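Long-range contacts in aldehyde dehydrogenase (Anabaena variabilis, PDB 4H7N), which probably oxidises aldehydes to carboxylic acids, with NAD+ taking up the electrons: residues F18-I22 against P166-A170; R67-T71 against T84-D89; S114-I118 against N464-W470; I200-V206 against R225-Y230. All coordinates share one frame; numbering follows the deposited sequence.

Contact 1 (F18-I22 against P166-A170); sequences FDYVI and PRFVA
Tyr20 swings its ring opposite the backbone N (chi1 -161°) while Arg167 runs an extended chain from CG to NE, and these two choices slide the side chains past each other in opposite directions. The methylene CG of Arg167 comes to sit over the middle of one ring face, 3.6 Å from the centroid of the Tyr20 ring, a CH-pi contact almost on the ring normal. Beyond the ring the guanidinium reaches Asp19: NH2 donates to OD1 at 2.7 Å in a nearly straight hydrogen bond, part of a salt bridge, that uses the syn lone pair of the carboxylate, with NE adding a weak bond to the same oxygen. The strand 18-22 belongs to a two-stranded antiparallel hairpin near the N terminus, paired with strand 8-11, and here it lies against the turn that leads into helix 169-176. Arg167 is shared further, its NH1 forming a salt bridge with Asp77 of helix 67-78. Two waters fill in: one accepts from Arg167 NE and donates to Asp19 O, the other accepts from Tyr20 OH and donates to Pro166 O. On the buried side the side chains of Ile22 and Pro166 cross at about a right angle, with Ile22 CG2 3.9 Å from Pro166 CG.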
loop_
_atom_site.group_PDB
_atom_site.type_symbol
_atom_site.label_atom_id
_atom_site.label_comp_id
_atom_site.label_asym_id
_atom_site.label_seq_id
_atom_site.Cartn_x
_atom_site.Cartn_y
_atom_site.Cartn_z
ATOM N N PHE A 18 17.620 -14.937 -33.970
ATOM C CA PHE A 18 18.312 -14.563 -32.734
ATOM C C PHE A 18 19.413 -13.577 -33.063
ATOM O O PHE A 18 20.242 -13.842 -33.897
ATOM C CB PHE A 18 18.917 -15.760 -32.045
ATOM C CG PHE A 18 17.917 -16.677 -31.413
ATOM C CD1 PHE A 18 16.946 -16.191 -30.538
ATOM C CD2 PHE A 18 17.981 -18.054 -31.643
ATOM C CE1 PHE A 18 16.031 -17.044 -29.943
ATOM C CE2 PHE A 18 17.072 -18.923 -31.034
ATOM C CZ PHE A 18 16.093 -18.413 -30.178
ATOM N N ASP A 19 19.430 -12.415 -32.456
ATOM C CA ASP A 19 20.455 -11.450 -32.833
ATOM C C ASP A 19 21.025 -10.748 -31.635
ATOM O O ASP A 19 21.581 -9.671 -31.775
ATOM C CB ASP A 19 19.903 -10.445 -33.857
ATOM C CG ASP A 19 18.849 -9.491 -33.242
ATOM O OD1 ASP A 19 18.417 -9.700 -32.068
ATOM O OD2 ASP A 19 18.453 -8.530 -33.938
ATOM N N TYR A 20 20.867 -11.343 -30.449
ATOM C CA TYR A 20 21.263 -10.692 -29.233
ATOM C C TYR A 20 21.310 -11.768 -28.170
ATOM O O TYR A 20 20.598 -12.753 -28.284
ATOM C CB TYR A 20 20.255 -9.644 -28.843
ATOM C CG TYR A 20 20.762 -8.614 -27.865
ATOM C CD1 TYR A 20 21.628 -7.631 -28.289
ATOM C CD2 TYR A 20 20.322 -8.578 -26.550
ATOM C CE1 TYR A 20 22.071 -6.657 -27.428
ATOM C CE2 TYR A 20 20.762 -7.605 -25.662
ATOM C CZ TYR A 20 21.630 -6.642 -26.109
ATOM O OH TYR A 20 22.111 -5.648 -25.309
ATOM N N VAL A 21 22.166 -11.571 -27.183
ATOM C CA VAL A 21 22.362 -12.553 -26.096
ATOM C C VAL A 21 22.380 -11.780 -24.812
ATOM O O VAL A 21 23.013 -10.747 -24.735
ATOM C CB VAL A 21 23.713 -13.277 -26.189
ATOM C CG1 VAL A 21 23.901 -14.207 -25.003
ATOM C CG2 VAL A 21 23.773 -14.089 -27.486
ATOM N N ILE A 22 21.726 -12.275 -23.779
ATOM C CA ILE A 22 21.873 -11.659 -22.476
ATOM C C ILE A 22 22.316 -12.748 -21.510
ATOM O O ILE A 22 22.136 -13.928 -21.800
ATOM C CB ILE A 22 20.530 -11.042 -22.018
ATOM C CG1 ILE A 22 19.418 -12.078 -21.951
ATOM C CG2 ILE A 22 20.135 -9.884 -22.936
ATOM C CD1 ILE A 22 18.117 -11.461 -21.519
ATOM N N PRO A 166 15.289 -6.483 -24.371
ATOM C CA PRO A 166 16.276 -5.996 -23.422
ATOM C C PRO A 166 17.314 -5.063 -24.035
ATOM O O PRO A 166 18.148 -4.520 -23.319
ATOM C CB PRO A 166 16.949 -7.294 -22.969
ATOM C CG PRO A 166 17.003 -8.054 -24.261
ATOM C CD PRO A 166 15.736 -7.718 -25.025
ATOM N N ARG A 167 17.300 -4.887 -25.340
ATOM C CA ARG A 167 18.451 -4.227 -26.009
ATOM C C ARG A 167 18.582 -2.729 -25.715
ATOM O O ARG A 167 19.684 -2.190 -25.743
ATOM C CB ARG A 167 18.387 -4.402 -27.512
ATOM C CG ARG A 167 18.202 -5.824 -27.990
ATOM C CD ARG A 167 18.013 -5.763 -29.488
ATOM N NE ARG A 167 17.670 -7.041 -30.070
ATOM C CZ ARG A 167 16.499 -7.676 -29.928
ATOM N NH1 ARG A 167 15.536 -7.217 -29.148
ATOM N NH2 ARG A 167 16.282 -8.790 -30.597
ATOM N N PHE A 168 17.472 -2.087 -25.330
ATOM C CA PHE A 168 17.467 -0.639 -25.072
ATOM C C PHE A 168 18.326 -0.274 -23.885
ATOM O O PHE A 168 18.701 0.872 -23.759
ATOM C CB PHE A 168 16.058 -0.121 -24.847
ATOM C CG PHE A 168 15.477 -0.537 -23.521
ATOM C CD1 PHE A 168 14.912 -1.782 -23.350
ATOM C CD2 PHE A 168 15.521 0.325 -22.440
ATOM C CE1 PHE A 168 14.378 -2.155 -22.131
ATOM C CE2 PHE A 168 14.989 -0.042 -21.201
ATOM C CZ PHE A 168 14.406 -1.281 -21.054
ATOM N N VAL A 169 18.625 -1.240 -23.024
ATOM C CA VAL A 169 19.458 -1.039 -21.865
ATOM C C VAL A 169 20.900 -0.611 -22.233
ATOM O O VAL A 169 21.491 0.270 -21.573
ATOM C CB VAL A 169 19.447 -2.297 -20.954
ATOM C CG1 VAL A 169 20.437 -2.152 -19.828
ATOM C CG2 VAL A 169 18.067 -2.449 -20.305
ATOM N N ALA A 170 21.449 -1.153 -23.299
ATOM C CA ALA A 170 22.887 -0.929 -23.587
ATOM C C ALA A 170 23.179 0.580 -23.764
ATOM O O ALA A 170 24.074 1.098 -23.143
ATOM C CB ALA A 170 23.337 -1.727 -24.801
HETATM O O HOH W 1 20.271 -7.065 -31.433
HETATM O O HOH W 2 20.961 -5.143 -23.027
#

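Contact 2 (R67-T71 against T84-D89); sequences REQLT and TVLEID
Ile88 meets three residues of the opposing helix: its CG2 methyl the guanidinium of Arg67, and its CG1-CD1 branch Leu70 and Thr71. CG2 lies over the centre of the Arg67 guanidinium, 3.6 Å above the plane, so that the flat group rests on a hydrocarbon surface while its edge is left for polar partners. CD1 turns to Thr71, approaching OG1 at 3.5 Å, the two side chains crossing at about a right angle. CG1 meets Leu70 CD2 at 3.9 Å, and these two side chains point at one another tip to tip.

The edge of the guanidinium is taken up by Asp89. Arg67, fully extended from CG to NE with CG opposite its backbone N (chi1 -172°), presents NH1 and NH2 end-on to the single oxygen OD1, at 3.0 Å from NH1 and 2.9 Å from NH2. Both bonds lie in the guanidinium plane, but the carboxylate is turned 65° to it: NH1 meets OD1 nearly along the C-O axis, whereas NH2 comes from above the carboxylate plane. The methyl on the face and the two-bond grip at the edge together should hold the guanidinium's rotation.

At the other end, CG2 of Thr84 and CG2 of Thr71 stand 4.2 Å apart, and Thr84 OG1 is engaged by the backbone O of Arg80.

The segments lie on consecutive helices, 67-78 and 82-106; the axes of segments 67-71 and 84-89 run at 124° to one another and approach to 10.8 Å. Leu74 extends the packing along helix 67-78, Leu140 of helix 139-144 touches Ile88, and helix 169-176 meets Leu70 through Pro171 and Leu172.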
loop_
_atom_site.group_PDB
_atom_site.type_symbol
_atom_site.label_atom_id
_atom_site.label_comp_id
_atom_site.label_asym_id
_atom_site.label_seq_id
_atom_site.Cartn_x
_atom_site.Cartn_y
_atom_site.Cartn_z
ATOM N N ARG A 67 21.187 9.942 -28.726
ATOM C CA ARG A 67 19.778 9.589 -28.942
ATOM C C ARG A 67 19.619 8.580 -30.070
ATOM O O ARG A 67 18.800 7.682 -29.980
ATOM C CB ARG A 67 18.942 10.841 -29.244
ATOM C CG ARG A 67 17.459 10.536 -29.289
ATOM C CD ARG A 67 16.586 11.772 -29.468
ATOM N NE ARG A 67 15.221 11.287 -29.689
ATOM C CZ ARG A 67 14.109 11.828 -29.220
ATOM N NH1 ARG A 67 14.140 12.934 -28.507
ATOM N NH2 ARG A 67 12.950 11.287 -29.528
ATOM N N GLU A 68 20.407 8.713 -31.131
ATOM C CA GLU A 68 20.285 7.792 -32.230
ATOM C C GLU A 68 20.561 6.352 -31.839
ATOM O O GLU A 68 19.988 5.462 -32.408
ATOM C CB GLU A 68 21.187 8.207 -33.405
ATOM C CG GLU A 68 20.528 9.332 -34.176
ATOM C CD GLU A 68 21.505 10.332 -34.738
ATOM O OE1 GLU A 68 22.207 9.994 -35.725
ATOM O OE2 GLU A 68 21.565 11.465 -34.189
ATOM N N GLN A 69 21.462 6.124 -30.903
ATOM C CA GLN A 69 21.775 4.775 -30.446
ATOM C C GLN A 69 20.626 4.234 -29.591
ATOM O O GLN A 69 20.347 3.053 -29.627
ATOM C CB GLN A 69 23.032 4.794 -29.598
ATOM C CG GLN A 69 24.328 4.826 -30.407
ATOM C CD GLN A 69 24.556 6.175 -31.043
ATOM O OE1 GLN A 69 24.318 7.216 -30.434
ATOM N NE2 GLN A 69 25.001 6.168 -32.266
ATOM N N LEU A 70 19.957 5.104 -28.826
ATOM C CA LEU A 70 18.794 4.658 -28.063
ATOM C C LEU A 70 17.652 4.269 -29.016
ATOM O O LEU A 70 17.046 3.203 -28.888
ATOM C CB LEU A 70 18.368 5.716 -27.048
ATOM C CG LEU A 70 17.119 5.368 -26.207
ATOM C CD1 LEU A 70 17.319 4.115 -25.360
ATOM C CD2 LEU A 70 16.751 6.512 -25.283
ATOM N N THR A 71 17.415 5.120 -30.017
ATOM C CA THR A 71 16.374 4.907 -30.987
ATOM C C THR A 71 16.655 3.566 -31.727
ATOM O O THR A 71 15.771 2.739 -31.899
ATOM C CB THR A 71 16.373 6.026 -32.041
ATOM O OG1 THR A 71 16.110 7.282 -31.427
ATOM C CG2 THR A 71 15.337 5.762 -33.079
ATOM N N THR A 84 8.473 4.347 -31.228
ATOM C CA THR A 84 9.772 4.457 -30.549
ATOM C C THR A 84 10.124 5.899 -30.225
ATOM O O THR A 84 10.567 6.219 -29.104
ATOM C CB THR A 84 10.875 3.735 -31.360
ATOM O OG1 THR A 84 10.721 2.326 -31.176
ATOM C CG2 THR A 84 12.225 4.104 -30.884
ATOM N N VAL A 85 9.949 6.772 -31.202
ATOM C CA VAL A 85 10.203 8.204 -30.995
ATOM C C VAL A 85 9.337 8.729 -29.826
ATOM O O VAL A 85 9.807 9.424 -28.948
ATOM C CB VAL A 85 9.926 9.021 -32.252
ATOM C CG1 VAL A 85 10.233 10.490 -32.008
ATOM C CG2 VAL A 85 10.764 8.493 -33.423
ATOM N N LEU A 86 8.080 8.349 -29.793
ATOM C CA LEU A 86 7.202 8.799 -28.706
ATOM C C LEU A 86 7.611 8.250 -27.366
ATOM O O LEU A 86 7.564 8.970 -26.362
ATOM C CB LEU A 86 5.741 8.438 -28.998
ATOM C CG LEU A 86 5.184 8.859 -30.373
ATOM C CD1 LEU A 86 3.664 8.673 -30.358
ATOM C CD2 LEU A 86 5.539 10.292 -30.804
ATOM N N GLU A 87 8.031 6.985 -27.319
ATOM C CA GLU A 87 8.495 6.429 -26.037
ATOM C C GLU A 87 9.655 7.219 -25.532
ATOM O O GLU A 87 9.722 7.550 -24.333
ATOM C CB GLU A 87 8.974 4.989 -26.167
ATOM C CG GLU A 87 8.012 3.945 -25.787
ATOM C CD GLU A 87 8.637 2.567 -25.645
ATOM O OE1 GLU A 87 8.521 1.828 -26.630
ATOM O OE2 GLU A 87 9.173 2.200 -24.544
ATOM N N ILE A 88 10.597 7.510 -26.434
ATOM C CA ILE A 88 11.768 8.257 -26.021
ATOM C C ILE A 88 11.407 9.675 -25.522
ATOM O O ILE A 88 11.938 10.131 -24.521
ATOM C CB ILE A 88 12.838 8.297 -27.110
ATOM C CG1 ILE A 88 13.395 6.904 -27.313
ATOM C CG2 ILE A 88 13.957 9.215 -26.676
ATOM C CD1 ILE A 88 14.227 6.673 -28.580
ATOM N N ASP A 89 10.537 10.362 -26.242
ATOM C CA ASP A 89 10.107 11.717 -25.875
ATOM C C ASP A 89 9.399 11.703 -24.512
ATOM O O ASP A 89 9.646 12.545 -23.652
ATOM C CB ASP A 89 9.166 12.275 -26.944
ATOM C CG ASP A 89 9.906 12.675 -28.224
ATOM O OD1 ASP A 89 11.113 13.006 -28.152
ATOM O OD2 ASP A 89 9.259 12.658 -29.306
#

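Contact 3 (S114-I118 against N464-W470); sequences SIPFI and NSTSDPW
Phe117 is the close-packed heart of this contact: its CG stands between the backbone N and the carbonyl carbon (chi1 51°), which directs the ring to the tail. The amide of Asn464 lies against the CB end of this side chain, with Phe117 CB and Asn464 CG 3.4 Å apart and the amide plane only 23° from the ring plane. Farther along the ring, CE1 comes to 3.4 Å from Asp468 OD1. Within its own segment, Ile115 CG2 sits over the centre of one ring face. Lys462 holds the polar groups along the ring, its NZ forming a salt bridge with Asp468 OD1 and a hydrogen bond with Asn464 OD1. Residues 114-118 connect strands 109-112 and 118-134 through a type I turn from Ile115 to Ile118, and the C-terminal tail beyond strand 454-462 folds back across it. With Phe117 cut back to an alanine, Asn464, Pro469 and Trp470 would probably lose their shared packing partner. Toward Trp470 the spacing is wider: CH2 lies 3.9 Å from Ile115 CD1 and 4.0 Å from Phe117 CE1. On the solvent side, exposed Pro469 brings CD to 3.8 Å from Phe117 CZ. Trp256 of the second subunit meets the Trp470 ring, and Met427 of that subunit packs on Ile115.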
loop_
_atom_site.group_PDB
_atom_site.type_symbol
_atom_site.label_atom_id
_atom_site.label_comp_id
_atom_site.label_asym_id
_atom_site.label_seq_id
_atom_site.Cartn_x
_atom_site.Cartn_y
_atom_site.Cartn_z
ATOM N N SER A 114 -2.422 19.497 19.073
ATOM C CA SER A 114 -3.458 19.818 20.025
ATOM C C SER A 114 -2.929 19.965 21.436
ATOM O O SER A 114 -3.683 20.314 22.329
ATOM C CB SER A 114 -4.513 18.728 20.033
ATOM O OG SER A 114 -3.951 17.478 20.419
ATOM N N ILE A 115 -1.651 19.696 21.662
ATOM C CA ILE A 115 -1.088 19.887 22.992
ATOM C C ILE A 115 -0.034 21.003 22.928
ATOM O O ILE A 115 0.882 20.942 22.106
ATOM C CB ILE A 115 -0.532 18.549 23.519
ATOM C CG1 ILE A 115 -1.673 17.530 23.546
ATOM C CG2 ILE A 115 0.099 18.717 24.892
ATOM C CD1 ILE A 115 -1.335 16.265 24.265
ATOM N N PRO A 116 -0.171 22.046 23.789
ATOM C CA PRO A 116 0.679 23.203 23.529
ATOM C C PRO A 116 2.156 22.963 23.786
ATOM O O PRO A 116 2.950 23.695 23.241
ATOM C CB PRO A 116 0.124 24.306 24.459
ATOM C CG PRO A 116 -0.800 23.635 25.390
ATOM C CD PRO A 116 -1.134 22.267 24.882
ATOM N N PHE A 117 2.535 21.970 24.601
ATOM C CA PHE A 117 3.962 21.697 24.865
ATOM C C PHE A 117 4.526 20.520 24.052
ATOM O O PHE A 117 5.635 20.053 24.334
ATOM C CB PHE A 117 4.224 21.454 26.341
ATOM C CG PHE A 117 3.328 20.424 26.967
ATOM C CD1 PHE A 117 3.693 19.087 26.990
ATOM C CD2 PHE A 117 2.130 20.792 27.571
ATOM C CE1 PHE A 117 2.875 18.136 27.585
ATOM C CE2 PHE A 117 1.306 19.852 28.165
ATOM C CZ PHE A 117 1.678 18.515 28.170
ATOM N N ILE A 118 3.763 20.047 23.072
ATOM C CA ILE A 118 4.232 19.056 22.145
ATOM C C ILE A 118 4.191 19.611 20.720
ATOM O O ILE A 118 3.111 19.969 20.191
ATOM C CB ILE A 118 3.379 17.748 22.138
ATOM C CG1 ILE A 118 3.223 17.106 23.527
ATOM C CG2 ILE A 118 3.971 16.728 21.175
ATOM C CD1 ILE A 118 4.523 16.675 24.197
ATOM N N ASN A 464 8.610 21.582 26.914
ATOM C CA ASN A 464 8.606 22.237 28.235
ATOM C C ASN A 464 9.325 21.368 29.246
ATOM O O ASN A 464 9.877 20.350 28.885
ATOM C CB ASN A 464 7.175 22.552 28.693
ATOM C CG ASN A 464 6.370 21.293 28.961
ATOM O OD1 ASN A 464 6.673 20.211 28.405
ATOM N ND2 ASN A 464 5.360 21.400 29.813
ATOM N N SER A 465 9.287 21.750 30.524
ATOM C CA SER A 465 10.099 21.086 31.539
ATOM C C SER A 465 9.364 20.509 32.727
ATOM O O SER A 465 9.995 19.964 33.616
ATOM C CB SER A 465 11.186 22.035 32.045
ATOM O OG SER A 465 12.268 21.934 31.146
ATOM N N THR A 466 8.048 20.614 32.753
ATOM C CA THR A 466 7.301 19.987 33.817
ATOM C C THR A 466 6.758 18.640 33.334
ATOM O O THR A 466 6.747 18.361 32.148
ATOM C CB THR A 466 6.165 20.885 34.287
ATOM O OG1 THR A 466 5.383 21.237 33.154
ATOM C CG2 THR A 466 6.710 22.145 34.914
ATOM N N SER A 467 6.343 17.820 34.288
ATOM C CA SER A 467 5.757 16.520 34.046
ATOM C C SER A 467 4.609 16.572 33.052
ATOM O O SER A 467 3.825 17.515 33.050
ATOM C CB SER A 467 5.202 15.951 35.347
ATOM O OG SER A 467 6.263 15.688 36.212
ATOM N N ASP A 468 4.536 15.555 32.197
ATOM C CA ASP A 468 3.350 15.336 31.405
ATOM C C ASP A 468 2.243 14.949 32.379
ATOM O O ASP A 468 2.475 14.158 33.311
ATOM C CB ASP A 468 3.558 14.205 30.392
ATOM C CG ASP A 468 4.434 14.598 29.202
ATOM O OD1 ASP A 468 4.765 15.781 29.042
ATOM O OD2 ASP A 468 4.752 13.688 28.380
ATOM N N PRO A 469 1.029 15.488 32.169
ATOM C CA PRO A 469 -0.031 15.205 33.146
ATOM C C PRO A 469 -0.425 13.742 33.254
ATOM O O PRO A 469 -0.959 13.344 34.269
ATOM C CB PRO A 469 -1.229 16.065 32.665
ATOM C CG PRO A 469 -0.882 16.564 31.301
ATOM C CD PRO A 469 0.603 16.395 31.086
ATOM N N TRP A 470 -0.168 12.946 32.213
ATOM C CA TRP A 470 -0.542 11.536 32.194
ATOM C C TRP A 470 0.474 10.597 32.851
ATOM O O TRP A 470 0.166 9.427 33.074
ATOM C CB TRP A 470 -0.819 11.074 30.764
ATOM C CG TRP A 470 0.209 11.467 29.749
ATOM C CD1 TRP A 470 1.320 10.772 29.405
ATOM C CD2 TRP A 470 0.222 12.661 28.959
ATOM N NE1 TRP A 470 2.033 11.451 28.449
ATOM C CE2 TRP A 470 1.366 12.596 28.125
ATOM C CE3 TRP A 470 -0.632 13.770 28.859
ATOM C CZ2 TRP A 470 1.695 13.608 27.205
ATOM C CZ3 TRP A 470 -0.306 14.784 27.959
ATOM C CH2 TRP A 470 0.860 14.696 27.141
#

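Contact 4 (I200-V206 against R225-Y230); sequences INYVDFV and RFIPAY
Arg225 and the backbone of residues 200-203 supply the polar half of this contact. The arginine chain bends at chi2 and chi3 (-104° and -54°), which folds the guanidinium back against the end of helix 193-200. There NE and NH2 grip one carbonyl side-on, donating to Ile200 O at 3.0 Å from NE and 2.9 Å from NH2, and NH2 adds a weak bond to Val203 O. The carbonyl O of Asn201 lies over the centre of the guanidinium, 3.1 Å above its plane, without a hydrogen bond. A leucine in place of Arg225 would probably leave the carbonyls of Ile200 and Val203 without these donors and the turn between them less firmly fixed.

Backbone pairing follows. Val206 N donates to Pro228 O at 3.1 Å, and Tyr230 N to Val206 O at 2.9 Å, with Val206 and Ala229 as a parallel bridge.

Apolar packing fills the rest. The Phe205 ring receives Pro228 CB off-centre, at 3.7 Å from CD2, and the two side chains cross at about a right angle. Its edge meets Tyr230 CB. Ile227 CD1 sits among Ile200, Val203 and Val206, and Val206 CG1 also touches Ala229 CB.

Phe226 of the Schellman motif ending helix 212-225 packs on Phe437 of the second subunit. Tyr230 OH is hydrogen-bonded to Glu232, the predicted active-site glutamate. The strand pairing belongs to a beta-alpha-beta crossover, strand 205-209, helix 212-225, strand 229-232, whose second strand carries that glutamate, and Arg225 at the end of its helix ties in the turn just before its first strand.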
loop_
_atom_site.group_PDB
_atom_site.type_symbol
_atom_site.label_atom_id
_atom_site.label_comp_id
_atom_site.label_asym_id
_atom_site.label_seq_id
_atom_site.Cartn_x
_atom_site.Cartn_y
_atom_site.Cartn_z
ATOM N N ILE A 200 13.293 -10.385 -6.130
ATOM C CA ILE A 200 12.344 -10.090 -5.055
ATOM C C ILE A 200 12.899 -10.493 -3.686
ATOM O O ILE A 200 12.575 -9.840 -2.649
ATOM C CB ILE A 200 10.986 -10.764 -5.333
ATOM C CG1 ILE A 200 10.343 -10.146 -6.575
ATOM C CG2 ILE A 200 10.071 -10.688 -4.132
ATOM C CD1 ILE A 200 9.193 -10.962 -7.144
ATOM N N ASN A 201 13.739 -11.528 -3.648
ATOM C CA ASN A 201 14.422 -11.866 -2.391
ATOM C C ASN A 201 15.411 -10.871 -1.844
ATOM O O ASN A 201 15.741 -11.009 -0.691
ATOM C CB ASN A 201 15.085 -13.207 -2.415
ATOM C CG ASN A 201 14.107 -14.309 -2.677
ATOM O OD1 ASN A 201 12.959 -14.257 -2.249
ATOM N ND2 ASN A 201 14.528 -15.266 -3.480
ATOM N N TYR A 202 15.843 -9.874 -2.620
ATOM C CA TYR A 202 16.933 -8.985 -2.195
ATOM C C TYR A 202 16.556 -7.508 -1.948
ATOM O O TYR A 202 17.366 -6.749 -1.400
ATOM C CB TYR A 202 18.087 -9.039 -3.211
ATOM C CG TYR A 202 18.557 -10.455 -3.441
ATOM C CD1 TYR A 202 19.029 -11.241 -2.374
ATOM C CD2 TYR A 202 18.437 -11.050 -4.677
ATOM C CE1 TYR A 202 19.402 -12.577 -2.568
ATOM C CE2 TYR A 202 18.819 -12.374 -4.893
ATOM C CZ TYR A 202 19.287 -13.139 -3.837
ATOM O OH TYR A 202 19.661 -14.449 -4.067
ATOM N N VAL A 203 15.352 -7.118 -2.344
ATOM C CA VAL A 203 14.939 -5.729 -2.336
ATOM C C VAL A 203 13.992 -5.436 -1.169
ATOM O O VAL A 203 13.533 -6.353 -0.480
ATOM C CB VAL A 203 14.330 -5.345 -3.685
ATOM C CG1 VAL A 203 15.359 -5.570 -4.820
ATOM C CG2 VAL A 203 13.061 -6.066 -4.009
ATOM N N ASP A 204 13.727 -4.159 -0.962
ATOM C CA ASP A 204 12.867 -3.666 0.115
ATOM C C ASP A 204 11.463 -3.338 -0.371
ATOM O O ASP A 204 10.564 -3.069 0.421
ATOM C CB ASP A 204 13.483 -2.396 0.700
ATOM C CG ASP A 204 14.882 -2.633 1.267
ATOM O OD1 ASP A 204 15.131 -3.691 1.851
ATOM O OD2 ASP A 204 15.800 -1.807 1.036
ATOM N N PHE A 205 11.275 -3.355 -1.682
ATOM C CA PHE A 205 10.074 -2.856 -2.348
ATOM C C PHE A 205 10.141 -3.435 -3.795
ATOM O O PHE A 205 11.189 -3.336 -4.465
ATOM C CB PHE A 205 10.076 -1.314 -2.363
ATOM C CG PHE A 205 8.761 -0.680 -2.790
ATOM C CD1 PHE A 205 8.260 -0.845 -4.073
ATOM C CD2 PHE A 205 8.063 0.120 -1.919
ATOM C CE1 PHE A 205 7.055 -0.295 -4.441
ATOM C CE2 PHE A 205 6.856 0.719 -2.285
ATOM C CZ PHE A 205 6.344 0.477 -3.549
ATOM N N VAL A 206 9.049 -3.971 -4.298
ATOM C CA VAL A 206 8.983 -4.473 -5.683
ATOM C C VAL A 206 7.860 -3.848 -6.471
ATOM O O VAL A 206 6.683 -3.836 -6.035
ATOM C CB VAL A 206 8.904 -6.015 -5.778
ATOM C CG1 VAL A 206 7.635 -6.585 -5.151
ATOM C CG2 VAL A 206 8.998 -6.452 -7.253
ATOM N N ARG A 225 8.009 -12.347 1.850
ATOM C CA ARG A 225 9.182 -11.577 2.221
ATOM C C ARG A 225 8.872 -10.391 3.134
ATOM O O ARG A 225 9.767 -9.819 3.714
ATOM C CB ARG A 225 9.873 -11.135 0.969
ATOM C CG ARG A 225 10.386 -12.391 0.239
ATOM C CD ARG A 225 11.879 -12.475 0.477
ATOM N NE ARG A 225 12.267 -11.153 0.024
ATOM C CZ ARG A 225 12.965 -10.215 0.675
ATOM N NH1 ARG A 225 13.604 -10.465 1.819
ATOM N NH2 ARG A 225 13.113 -9.048 0.045
ATOM N N PHE A 226 7.594 -10.054 3.266
ATOM C CA PHE A 226 7.116 -8.903 4.045
ATOM C C PHE A 226 7.678 -7.579 3.510
ATOM O O PHE A 226 8.178 -6.742 4.274
ATOM C CB PHE A 226 7.354 -9.067 5.543
ATOM C CG PHE A 226 6.371 -8.314 6.391
ATOM C CD1 PHE A 226 5.100 -8.786 6.565
ATOM C CD2 PHE A 226 6.711 -7.111 6.983
ATOM C CE1 PHE A 226 4.203 -8.126 7.364
ATOM C CE2 PHE A 226 5.797 -6.419 7.740
ATOM C CZ PHE A 226 4.526 -6.938 7.929
ATOM N N ILE A 227 7.527 -7.383 2.200
ATOM C CA ILE A 227 7.797 -6.094 1.571
ATOM C C ILE A 227 6.593 -5.564 0.765
ATOM O O ILE A 227 5.745 -6.319 0.297
ATOM C CB ILE A 227 9.021 -6.168 0.632
ATOM C CG1 ILE A 227 8.745 -7.081 -0.556
ATOM C CG2 ILE A 227 10.289 -6.605 1.351
ATOM C CD1 ILE A 227 9.822 -7.078 -1.595
ATOM N N PRO A 228 6.514 -4.246 0.582
ATOM C CA PRO A 228 5.495 -3.667 -0.253
ATOM C C PRO A 228 5.642 -4.096 -1.700
ATOM O O PRO A 228 6.769 -4.221 -2.214
ATOM C CB PRO A 228 5.767 -2.173 -0.174
ATOM C CG PRO A 228 6.663 -1.992 1.001
ATOM C CD PRO A 228 7.440 -3.245 1.102
ATOM N N ALA A 229 4.503 -4.288 -2.342
ATOM C CA ALA A 229 4.456 -4.544 -3.775
ATOM C C ALA A 229 3.516 -3.574 -4.479
ATOM O O ALA A 229 2.338 -3.432 -4.099
ATOM C CB ALA A 229 4.005 -5.981 -4.012
ATOM N N TYR A 230 4.020 -2.948 -5.537
ATOM C CA TYR A 230 3.197 -2.206 -6.465
ATOM C C TYR A 230 3.028 -3.053 -7.707
ATOM O O TYR A 230 4.007 -3.457 -8.359
ATOM C CB TYR A 230 3.747 -0.819 -6.814
ATOM C CG TYR A 230 2.822 -0.101 -7.805
ATOM C CD1 TYR A 230 1.726 0.641 -7.355
ATOM C CD2 TYR A 230 3.034 -0.154 -9.162
ATOM C CE1 TYR A 230 0.845 1.245 -8.247
ATOM C CE2 TYR A 230 2.147 0.430 -10.050
ATOM C CZ TYR A 230 1.067 1.139 -9.582
ATOM O OH TYR A 230 0.179 1.766 -10.436
#

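Overall arrangement
From the N terminus, contact 1 opens first, with the early hairpin strand 18-22 that will meet the turn before helix 169-176. Contact 2 opens and closes inside its loop before 166-170 is reached, pairing helices 67-78 and 82-106, and the two touch where Phe168 O meets Leu70 CD1. Contact 4 follows in series after contact 1 and closes the short loop of a beta-alpha-beta unit beside the predicted active-site glutamate. Contact 3 opens between the segments of contact 1 and closes only at the C-terminal tail, so it crosses contact 1 and encloses contact 4. It lies at the protruding sheet end, with its centre about 63 Å from that of contact 1. Contacts 3 and 4 both meet the second subunit.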